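Local coordinates for isochorismatase hydrolase (Alkaliphilus metalliredigens, PDB 3HB7), which belongs to the isochorismatase family and is probably a hydrolase, at residues 7-13 and 52-58; 120-126 and 146-151; 95-99 and 110-114. One frame throughout, in Å; residues are numbered along the deposited sequence.

Interaction 1: residues 7-13 and 52-58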
# COMPACT_ATOMS: atom_id res chain seq x y z
N LYS E 7 -15.89 10.53 -53.10
CA LYS E 7 -14.63 11.23 -53.06
C LYS E 7 -14.14 11.32 -51.64
O LYS E 7 -14.89 11.58 -50.75
CB LYS E 7 -14.80 12.62 -53.63
CG LYS E 7 -13.95 12.90 -54.81
CD LYS E 7 -14.00 14.35 -55.13
CE LYS E 7 -13.10 14.68 -56.28
NZ LYS E 7 -13.46 15.97 -56.89
N HIS E 8 -12.86 11.13 -51.46
CA HIS E 8 -12.26 11.00 -50.16
C HIS E 8 -11.13 11.97 -49.95
O HIS E 8 -10.39 12.26 -50.85
CB HIS E 8 -11.64 9.63 -50.01
CG HIS E 8 -12.62 8.54 -49.76
ND1 HIS E 8 -12.25 7.34 -49.22
CD2 HIS E 8 -13.94 8.47 -49.99
CE1 HIS E 8 -13.31 6.56 -49.13
NE2 HIS E 8 -14.35 7.23 -49.59
N ALA E 9 -11.01 12.44 -48.73
CA ALA E 9 -9.87 13.20 -48.30
C ALA E 9 -9.17 12.47 -47.19
O ALA E 9 -9.78 11.99 -46.27
CB ALA E 9 -10.27 14.54 -47.85
N ILE E 10 -7.87 12.39 -47.29
CA ILE E 10 -7.10 11.73 -46.30
C ILE E 10 -6.34 12.78 -45.57
O ILE E 10 -5.59 13.50 -46.17
CB ILE E 10 -6.13 10.77 -46.95
CG1 ILE E 10 -6.91 9.71 -47.69
CG2 ILE E 10 -5.23 10.13 -45.93
CD1 ILE E 10 -6.09 8.69 -48.30
N LEU E 11 -6.56 12.87 -44.28
CA LEU E 11 -5.94 13.91 -43.49
C LEU E 11 -4.73 13.39 -42.79
O LEU E 11 -4.80 12.45 -42.06
CB LEU E 11 -6.94 14.47 -42.49
CG LEU E 11 -8.28 14.79 -43.10
CD1 LEU E 11 -9.28 15.22 -42.10
CD2 LEU E 11 -8.14 15.80 -44.13
N VAL E 12 -3.61 14.01 -43.03
CA VAL E 12 -2.40 13.55 -42.43
C VAL E 12 -2.05 14.52 -41.36
O VAL E 12 -1.76 15.66 -41.63
CB VAL E 12 -1.31 13.46 -43.48
CG1 VAL E 12 -0.08 12.90 -42.90
CG2 VAL E 12 -1.77 12.63 -44.59
N ILE E 13 -2.11 14.06 -40.13
CA ILE E 13 -2.11 14.94 -39.01
C ILE E 13 -0.85 14.95 -38.21
O ILE E 13 -0.51 14.02 -37.56
CB ILE E 13 -3.27 14.61 -38.08
CG1 ILE E 13 -4.59 14.95 -38.76
CG2 ILE E 13 -3.16 15.38 -36.84
CD1 ILE E 13 -5.66 14.09 -38.36
N ASP E 52 -10.16 10.94 -57.28
CA ASP E 52 -11.07 10.44 -56.27
C ASP E 52 -10.58 10.66 -54.85
O ASP E 52 -11.37 10.88 -53.97
CB ASP E 52 -11.37 8.97 -56.53
CG ASP E 52 -12.36 8.77 -57.63
OD1 ASP E 52 -12.63 9.74 -58.35
OD2 ASP E 52 -12.87 7.66 -57.77
N ILE E 53 -9.28 10.58 -54.65
CA ILE E 53 -8.70 10.70 -53.33
C ILE E 53 -7.65 11.77 -53.17
O ILE E 53 -6.64 11.75 -53.82
CB ILE E 53 -8.14 9.39 -52.91
CG1 ILE E 53 -9.29 8.40 -52.83
CG2 ILE E 53 -7.46 9.53 -51.61
CD1 ILE E 53 -8.93 6.99 -52.99
N HIS E 54 -7.90 12.70 -52.26
CA HIS E 54 -7.02 13.82 -52.02
C HIS E 54 -6.20 13.63 -50.78
O HIS E 54 -6.63 13.02 -49.85
CB HIS E 54 -7.81 15.09 -51.81
CG HIS E 54 -8.62 15.52 -52.99
ND1 HIS E 54 -8.88 16.84 -53.26
CD2 HIS E 54 -9.25 14.81 -53.95
CE1 HIS E 54 -9.62 16.92 -54.34
NE2 HIS E 54 -9.86 15.70 -54.78
N LEU E 55 -5.03 14.23 -50.76
CA LEU E 55 -4.19 14.26 -49.60
C LEU E 55 -4.23 15.66 -49.03
O LEU E 55 -4.05 16.60 -49.75
CB LEU E 55 -2.77 13.95 -49.98
CG LEU E 55 -2.32 12.51 -50.05
CD1 LEU E 55 -0.83 12.45 -49.93
CD2 LEU E 55 -2.97 11.72 -48.99
N VAL E 56 -4.50 15.77 -47.74
CA VAL E 56 -4.50 17.02 -47.02
C VAL E 56 -3.53 16.91 -45.87
O VAL E 56 -3.60 16.01 -45.10
CB VAL E 56 -5.87 17.31 -46.48
CG1 VAL E 56 -5.95 18.66 -45.91
CG2 VAL E 56 -6.87 17.13 -47.52
N HIS E 57 -2.61 17.84 -45.76
CA HIS E 57 -1.62 17.77 -44.70
C HIS E 57 -1.87 18.84 -43.66
O HIS E 57 -1.99 20.00 -43.96
CB HIS E 57 -0.22 17.94 -45.25
CG HIS E 57 0.07 17.13 -46.47
ND1 HIS E 57 0.79 15.96 -46.43
CD2 HIS E 57 -0.25 17.33 -47.76
CE1 HIS E 57 0.88 15.46 -47.64
NE2 HIS E 57 0.25 16.27 -48.46
N ILE E 58 -1.97 18.41 -42.42
CA ILE E 58 -2.32 19.29 -41.35
C ILE E 58 -1.20 19.43 -40.36
O ILE E 58 -0.73 18.47 -39.82
CB ILE E 58 -3.58 18.81 -40.70
CG1 ILE E 58 -4.66 18.77 -41.75
CG2 ILE E 58 -3.99 19.74 -39.62
CD1 ILE E 58 -5.79 18.01 -41.39
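L11 and V56 stand side by side on neighbouring parallel strands, pointing the same way, and CD2 of L11 rests 3.6 Å from CB of V56. V56 has CG1 anti to its backbone N (chi1 -172°), which leaves both methyls within reach of that one leucine branch. Further along the same face, CD1 of I58 reaches back to CB of L11 at 3.9 Å.

On the other face I10 is flanked by two residues. Its CD1 lies 3.7 Å from CG2 of I53, while its CB meets CD2 of L55 at 3.9 Å; both partners come in at a slant. Y182 of helix 179-187 and F42 of helix 35-47 also pack on this face.

K7 runs alongside D52, just before the neighbouring strand begins, its CG 3.4 Å from O of D52. Beyond CG the chain runs extended and carries CE to 3.7 Å from NE2 of H54. That nitrogen has a weak bond to D51 O, and ND1 of the same ring is bonded to the Y114 hydroxyl. With an alanine in place of K7, NE2 of H54 would probably be left without the methylene beside it.

Between the strands, six backbone bonds alternate in direction, from H8 N to D52 O (2.9 Å, 171° at the hydrogen) through to I58 N to V12 O (2.9 Å). The two strands run parallel at 25° to each other. In-register parallel pairing of this kind, with helices packed against the sheet, belongs to the three-layered alpha/beta fold of the isochorismatase family.

Interaction 2: residues 120-126 and 146-151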
# COMPACT_ATOMS: atom_id res chain seq x y z
N ILE E 120 -16.16 16.40 -51.29
CA ILE E 120 -15.69 15.24 -50.57
C ILE E 120 -16.66 14.81 -49.53
O ILE E 120 -17.16 15.61 -48.78
CB ILE E 120 -14.41 15.56 -49.94
CG1 ILE E 120 -13.42 15.86 -51.03
CG2 ILE E 120 -13.96 14.42 -49.13
CD1 ILE E 120 -12.07 15.57 -50.68
N ASP E 121 -16.96 13.53 -49.52
CA ASP E 121 -17.90 13.00 -48.55
C ASP E 121 -17.30 12.17 -47.43
O ASP E 121 -17.99 11.80 -46.52
CB ASP E 121 -19.05 12.26 -49.24
CG ASP E 121 -18.62 11.00 -49.95
OD1 ASP E 121 -19.34 10.57 -50.85
OD2 ASP E 121 -17.59 10.42 -49.62
N THR E 122 -16.04 11.87 -47.53
CA THR E 122 -15.44 11.01 -46.56
C THR E 122 -14.08 11.49 -46.18
O THR E 122 -13.30 11.82 -47.02
CB THR E 122 -15.34 9.60 -47.10
OG1 THR E 122 -16.63 9.03 -47.15
CG2 THR E 122 -14.49 8.74 -46.24
N VAL E 123 -13.78 11.47 -44.91
CA VAL E 123 -12.45 11.80 -44.48
C VAL E 123 -11.83 10.61 -43.81
O VAL E 123 -12.49 9.91 -43.11
CB VAL E 123 -12.41 13.03 -43.55
CG1 VAL E 123 -13.35 14.07 -44.02
CG2 VAL E 123 -12.72 12.65 -42.17
N VAL E 124 -10.57 10.38 -44.07
CA VAL E 124 -9.90 9.27 -43.46
C VAL E 124 -8.66 9.71 -42.72
O VAL E 124 -7.91 10.50 -43.19
CB VAL E 124 -9.62 8.11 -44.46
CG1 VAL E 124 -10.47 8.21 -45.69
CG2 VAL E 124 -8.19 8.01 -44.80
N LEU E 125 -8.45 9.17 -41.53
CA LEU E 125 -7.54 9.75 -40.57
C LEU E 125 -6.23 9.05 -40.42
O LEU E 125 -6.18 7.87 -40.24
CB LEU E 125 -8.20 9.80 -39.20
CG LEU E 125 -9.19 10.90 -38.93
CD1 LEU E 125 -8.61 12.13 -39.39
CD2 LEU E 125 -10.44 10.63 -39.65
N THR E 126 -5.16 9.83 -40.45
CA THR E 126 -3.84 9.32 -40.31
C THR E 126 -3.00 10.26 -39.51
O THR E 126 -3.25 11.42 -39.48
CB THR E 126 -3.17 9.09 -41.68
OG1 THR E 126 -3.06 10.32 -42.36
CG2 THR E 126 -3.99 8.17 -42.50
N TYR E 146 -19.59 14.54 -42.38
CA TYR E 146 -18.72 13.74 -43.18
C TYR E 146 -18.75 12.33 -42.67
O TYR E 146 -19.11 12.09 -41.55
CB TYR E 146 -17.31 14.29 -43.12
CG TYR E 146 -17.19 15.65 -43.70
CD1 TYR E 146 -17.61 15.90 -44.97
CD2 TYR E 146 -16.72 16.69 -42.98
CE1 TYR E 146 -17.53 17.13 -45.50
CE2 TYR E 146 -16.64 17.91 -43.50
CZ TYR E 146 -17.05 18.13 -44.76
OH TYR E 146 -16.99 19.35 -45.31
N LYS E 147 -18.34 11.40 -43.51
CA LYS E 147 -18.18 10.02 -43.15
C LYS E 147 -16.75 9.89 -42.77
O LYS E 147 -15.93 10.46 -43.40
CB LYS E 147 -18.47 9.13 -44.33
CG LYS E 147 -19.88 8.69 -44.41
CD LYS E 147 -20.32 8.58 -45.82
CE LYS E 147 -19.90 7.27 -46.40
NZ LYS E 147 -20.81 6.84 -47.47
N VAL E 148 -16.47 9.14 -41.72
CA VAL E 148 -15.13 9.08 -41.17
C VAL E 148 -14.53 7.70 -41.14
O VAL E 148 -15.13 6.78 -40.68
CB VAL E 148 -15.11 9.64 -39.74
CG1 VAL E 148 -13.73 9.84 -39.28
CG2 VAL E 148 -15.87 10.90 -39.66
N ILE E 149 -13.31 7.59 -41.60
CA ILE E 149 -12.58 6.36 -41.55
C ILE E 149 -11.30 6.58 -40.79
O ILE E 149 -10.64 7.56 -40.98
CB ILE E 149 -12.27 5.83 -42.96
CG1 ILE E 149 -13.49 5.16 -43.54
CG2 ILE E 149 -11.23 4.80 -42.95
CD1 ILE E 149 -13.45 5.09 -44.99
N THR E 150 -10.95 5.65 -39.92
CA THR E 150 -9.74 5.74 -39.15
C THR E 150 -8.84 4.59 -39.50
O THR E 150 -9.24 3.46 -39.41
CB THR E 150 -10.00 5.60 -37.66
OG1 THR E 150 -11.09 6.41 -37.27
CG2 THR E 150 -8.82 6.01 -36.90
N LEU E 151 -7.60 4.88 -39.83
CA LEU E 151 -6.70 3.85 -40.23
C LEU E 151 -5.87 3.39 -39.07
O LEU E 151 -5.00 4.09 -38.63
CB LEU E 151 -5.78 4.39 -41.30
CG LEU E 151 -6.08 4.09 -42.76
CD1 LEU E 151 -7.51 3.92 -42.98
CD2 LEU E 151 -5.55 5.18 -43.60
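D121 O accepts the first backbone bond, from K147 N at 3.1 Å, between the two parallel strands of the beta-alpha-beta unit. V123 binds in both directions, its N to K147 O and its O to I149 N, and L125 N goes to I149 O at 2.8 Å, less straight at 145°. The last bond, L151 N to L125 O at 3.3 Å, is weak.

Apolar contacts line both faces: V124 and I149 stand side by side, their CB atoms 3.8 Å apart. On the opposite face, L125 CD2 presses on CG1 of V148 at 3.4 Å, tighter than usual for two carbons; a chi1 of -168°, anti to the backbone N, places this valine methyl there. A138 and A141 of the connecting helix 133-143 back V148. CD2 of L151 meets the T126 methyl CG2 at 3.5 Å.

Among polar side chains, the T122 hydroxyl OG1 donates a hydrogen bond to OD2 of D121 from above the carboxylate plane, while K147 CB lies 3.4 Å from OG1. Y146 crosses V123 and sends its hydroxyl to D112.

No side-chain hydrogen bond crosses between the segments, implying that the backbone ladder sets the pairing, slackening at L151 N.

Interaction 3: residues 95-99 and 110-114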
# COMPACT_ATOMS: atom_id res chain seq x y z
N GLU E 95 -1.00 19.35 -53.26
CA GLU E 95 -1.74 18.90 -52.12
C GLU E 95 -1.96 19.98 -51.06
O GLU E 95 -1.06 20.68 -50.67
CB GLU E 95 -1.05 17.69 -51.54
CG GLU E 95 -0.59 16.78 -52.61
CD GLU E 95 0.26 15.67 -52.11
OE1 GLU E 95 1.13 15.91 -51.28
OE2 GLU E 95 0.06 14.55 -52.56
N TYR E 96 -3.20 20.09 -50.62
CA TYR E 96 -3.61 21.13 -49.70
C TYR E 96 -2.97 21.03 -48.33
O TYR E 96 -2.76 19.97 -47.82
CB TYR E 96 -5.12 21.19 -49.57
CG TYR E 96 -5.59 22.54 -49.16
CD1 TYR E 96 -5.33 23.63 -49.95
CD2 TYR E 96 -6.27 22.75 -47.98
CE1 TYR E 96 -5.73 24.85 -49.60
CE2 TYR E 96 -6.68 23.99 -47.63
CZ TYR E 96 -6.40 25.04 -48.45
OH TYR E 96 -6.76 26.32 -48.17
N ILE E 97 -2.68 22.18 -47.76
CA ILE E 97 -2.13 22.25 -46.45
C ILE E 97 -3.01 23.08 -45.53
O ILE E 97 -3.48 24.11 -45.90
CB ILE E 97 -0.72 22.81 -46.49
CG1 ILE E 97 0.13 21.91 -47.36
CG2 ILE E 97 -0.12 22.88 -45.13
CD1 ILE E 97 1.48 22.40 -47.57
N VAL E 98 -3.24 22.58 -44.32
CA VAL E 98 -3.96 23.33 -43.32
C VAL E 98 -3.11 23.54 -42.10
O VAL E 98 -2.53 22.63 -41.59
CB VAL E 98 -5.21 22.63 -42.90
CG1 VAL E 98 -6.04 23.52 -42.03
CG2 VAL E 98 -5.98 22.21 -44.05
N GLN E 99 -3.09 24.76 -41.61
CA GLN E 99 -2.42 25.06 -40.38
C GLN E 99 -3.39 25.32 -39.26
O GLN E 99 -4.29 26.09 -39.40
CB GLN E 99 -1.51 26.24 -40.55
CG GLN E 99 -0.55 26.04 -41.64
CD GLN E 99 -0.43 27.22 -42.52
OE1 GLN E 99 0.53 27.96 -42.41
NE2 GLN E 99 -1.39 27.43 -43.39
N ASP E 110 -9.87 26.44 -42.43
CA ASP E 110 -10.67 26.34 -43.61
C ASP E 110 -10.81 24.91 -44.13
O ASP E 110 -11.18 24.70 -45.24
CB ASP E 110 -10.16 27.27 -44.67
CG ASP E 110 -8.91 26.78 -45.30
OD1 ASP E 110 -8.81 26.83 -46.48
OD2 ASP E 110 -8.02 26.33 -44.61
N LEU E 111 -10.53 23.94 -43.29
CA LEU E 111 -10.58 22.56 -43.71
C LEU E 111 -11.96 22.13 -44.18
O LEU E 111 -12.06 21.48 -45.16
CB LEU E 111 -10.10 21.65 -42.59
CG LEU E 111 -10.26 20.15 -42.72
CD1 LEU E 111 -9.48 19.66 -43.86
CD2 LEU E 111 -9.84 19.39 -41.50
N ASP E 112 -13.01 22.52 -43.49
CA ASP E 112 -14.35 22.21 -43.91
C ASP E 112 -14.66 22.86 -45.25
O ASP E 112 -15.27 22.25 -46.09
CB ASP E 112 -15.35 22.66 -42.87
CG ASP E 112 -16.75 22.22 -43.17
OD1 ASP E 112 -16.96 21.06 -43.49
OD2 ASP E 112 -17.66 23.02 -43.07
N LEU E 113 -14.23 24.09 -45.45
CA LEU E 113 -14.49 24.76 -46.69
C LEU E 113 -13.83 24.04 -47.85
O LEU E 113 -14.43 23.84 -48.84
CB LEU E 113 -14.06 26.21 -46.67
CG LEU E 113 -14.27 26.96 -47.98
CD1 LEU E 113 -15.70 27.13 -48.31
CD2 LEU E 113 -13.60 28.25 -47.97
N TYR E 114 -12.60 23.61 -47.68
CA TYR E 114 -11.93 22.89 -48.72
C TYR E 114 -12.65 21.60 -49.04
O TYR E 114 -12.80 21.26 -50.18
CB TYR E 114 -10.52 22.59 -48.31
CG TYR E 114 -9.78 21.67 -49.22
CD1 TYR E 114 -8.99 22.15 -50.23
CD2 TYR E 114 -9.85 20.32 -49.06
CE1 TYR E 114 -8.32 21.33 -51.06
CE2 TYR E 114 -9.18 19.48 -49.88
CZ TYR E 114 -8.41 19.98 -50.88
OH TYR E 114 -7.73 19.14 -51.71
O HOH W 1 -5.39 26.30 -45.48
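The backbones stay well apart where strand 96-100 passes the first turn of helix 111-117, with 6.7 Å between the CA atoms of V98 and L111 and 8.6 Å between those of Y96 and Y114, so side chains bridge the gap. Y96 and Y114 form an offset stack: centroids 4.5 Å apart, planes only 12° from parallel, the two side chains sliding past each other in opposite directions. CD1 of Y114 sits over one face of the Y96 ring, toward its rim, and CE1 lies 3.5 Å from CB of Y96. Both tyrosines hold CG anti to the backbone N, Y96 at a chi1 of -154° that swings its ring across to the helix.

The strand is an edge strand of the parallel sheet within this chain, and the helix ahead of strand 122-126 packs its first turn against it. V98 CG2 adds an apolar contact with CD1 of L111 at 4.3 Å.

The hydroxyl of Y96 donates to OD1 of D110, 2.7 Å away, which accepts through its syn lone pair, with the carboxylate plane turned 59° from the ring. D110 occupies the N-cap position but makes no capping bond with its side chain. One water donates to D110 OD2 at 2.8 Å and to I97 O at 2.9 Å, with a weak third bond to Y96 OH, tying the carboxylate back to the strand.

Overall arrangement
Interactions 1 and 2 are both buried pairings within one parallel sheet, joined directly because strands 8-13 and 122-126 are neighbours: A9 O lies 2.8 Å from V124 N, and L11 O probably accepts a bond from T126 OG1. Interaction 3 sits farther from the centre and is only partly buried. Its strand 96-100 adjoins strand 53-60 of interaction 1, with H57 bonded through its backbone to Y96 and V98, but its second element is a helix. The chemistry follows: backbone ladders and aliphatic packing inside, a tyrosine stack, a carboxylate and a water toward the partly exposed edge of the sheet. A probable Y146 to D112 bond links interactions 2 and 3.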